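Local coordinates for protein pyroglutamyl-peptidase I (Fervidobacterium islandicum, PDB 6LTQ) that probably removes pyroglutamate from the amino terminus of peptides, as a heat-stable cysteine peptidase of the pyroglutamyl-peptidase I family, at residues Met201-Glu204 with Leu205-Ala209. Sequence-based numbering, arbitrary orientation.
Sequences MTLE and LQTKA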
loop_
_atom_site.group_PDB
_atom_site.type_symbol
_atom_site.label_atom_id
_atom_site.label_comp_id
_atom_site.label_asym_id
_atom_site.label_seq_id
_atom_site.Cartn_x
_atom_site.Cartn_y
_atom_site.Cartn_z
ATOM N N MET D 201 -1.681 5.933 -15.149
ATOM C CA MET D 201 -1.272 7.226 -15.683
ATOM C C MET D 201 -1.654 7.253 -17.158
ATOM O O MET D 201 -1.417 6.271 -17.866
ATOM C CB MET D 201 0.236 7.463 -15.494
ATOM C CG MET D 201 0.734 8.860 -15.949
ATOM S SD MET D 201 2.525 9.009 -15.727
ATOM C CE MET D 201 2.638 9.377 -13.964
ATOM N N THR D 202 -2.283 8.343 -17.600
ATOM C CA THR D 202 -2.758 8.391 -18.985
ATOM C C THR D 202 -1.610 8.202 -19.968
ATOM O O THR D 202 -0.453 8.532 -19.685
ATOM C CB THR D 202 -3.471 9.718 -19.294
ATOM O OG1 THR D 202 -2.538 10.803 -19.229
ATOM C CG2 THR D 202 -4.623 9.969 -18.320
ATOM N N LEU D 203 -1.953 7.668 -21.148
ATOM C CA LEU D 203 -0.963 7.532 -22.215
ATOM C C LEU D 203 -0.350 8.879 -22.559
ATOM O O LEU D 203 0.866 8.984 -22.800
ATOM C CB LEU D 203 -1.616 6.916 -23.460
ATOM C CG LEU D 203 -0.668 6.733 -24.657
ATOM C CD1 LEU D 203 0.444 5.705 -24.346
ATOM C CD2 LEU D 203 -1.470 6.318 -25.886
ATOM N N GLU D 204 -1.165 9.938 -22.552
ATOM C CA GLU D 204 -0.648 11.255 -22.900
ATOM C C GLU D 204 0.464 11.692 -21.947
ATOM O O GLU D 204 1.530 12.153 -22.381
ATOM C CB GLU D 204 -1.795 12.275 -22.931
ATOM C CG GLU D 204 -3.008 11.831 -23.795
ATOM C CD GLU D 204 -4.031 10.966 -23.035
ATOM O OE1 GLU D 204 -4.858 11.531 -22.277
ATOM O OE2 GLU D 204 -4.045 9.729 -23.211
ATOM N N LEU D 205 0.256 11.507 -20.644
ATOM C CA LEU D 205 1.274 11.929 -19.681
ATOM C C LEU D 205 2.499 11.016 -19.725
ATOM O O LEU D 205 3.638 11.498 -19.652
ATOM C CB LEU D 205 0.677 11.983 -18.268
ATOM C CG LEU D 205 1.593 12.594 -17.198
ATOM C CD1 LEU D 205 2.030 14.025 -17.556
ATOM C CD2 LEU D 205 0.924 12.544 -15.806
ATOM N N GLN D 206 2.296 9.700 -19.865
ATOM C CA GLN D 206 3.443 8.797 -19.990
ATOM C C GLN D 206 4.264 9.125 -21.236
ATOM O O GLN D 206 5.500 9.100 -21.208
ATOM C CB GLN D 206 2.989 7.339 -20.058
ATOM C CG GLN D 206 2.256 6.830 -18.840
ATOM C CD GLN D 206 2.224 5.333 -18.814
ATOM O OE1 GLN D 206 3.138 4.672 -19.319
ATOM N NE2 GLN D 206 1.172 4.775 -18.236
ATOM N N THR D 207 3.585 9.414 -22.348
ATOM C CA THR D 207 4.295 9.778 -23.571
ATOM C C THR D 207 5.065 11.075 -23.380
ATOM O O THR D 207 6.225 11.193 -23.804
ATOM C CB THR D 207 3.304 9.881 -24.728
ATOM O OG1 THR D 207 2.647 8.617 -24.889
ATOM C CG2 THR D 207 4.021 10.229 -26.022
ATOM N N LYS D 208 4.451 12.051 -22.717
ATOM C CA LYS D 208 5.159 13.288 -22.431
ATOM C C LYS D 208 6.412 13.020 -21.598
ATOM O O LYS D 208 7.473 13.620 -21.840
ATOM C CB LYS D 208 4.222 14.277 -21.730
ATOM C CG LYS D 208 4.907 15.565 -21.302
ATOM C CD LYS D 208 3.928 16.572 -20.678
ATOM C CE LYS D 208 4.643 17.838 -20.214
ATOM N NZ LYS D 208 3.715 18.862 -19.631
ATOM N N ALA D 209 6.326 12.105 -20.628
ATOM C CA ALA D 209 7.492 11.835 -19.795
ATOM C C ALA D 209 8.645 11.281 -20.626
ATOM O O ALA D 209 9.783 11.755 -20.528
ATOM C CB ALA D 209 7.124 10.867 -18.670
#
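Thr202 caps the helix that begins at Leu203: its OG1 accepts from Leu205 N at 3.2 Å. Threonine suits this N-cap, because a short side chain can turn its hydroxyl onto an N-H of the first turn, where the usual acceptors of a preceding turn are lacking; chi1 of 66° sets OG1 between the backbone N and the carbonyl carbon, facing that N-H. The backbone then takes over, with Gln206 N donating to Thr202 O.

From within the first turn, Gln206 folds its side chain back past the cap to Met201, the residue before it. Glutamine is long enough for this span, and its NE2 carries two N-H groups for two carbonyls. NE2 donates to Met201 O at 3.0 Å, approaching from above the carbonyl plane; a second hydrogen bond from NE2, to Pro182 O, would hold the amide's rotation. Unbranched, apolar Met201 lies across this corner, CG 3.7 Å from the Leu205 methyl CD2 and SD 3.8 Å from Gln206 CG. One turn on, Leu203 O accepts both Thr207 N and Thr207 OG1, each at 2.8 Å, so the hydroxyl of buried Thr207 finds an acceptor within its own helix.

Thr202 packs on Thr202, and Leu205 on Pro185, of the second subunit. Within the chain, Leu203 and Gln206 pack on helix 32-40, while Met201 and Ala209 rest on Ile90 of strand 90-97.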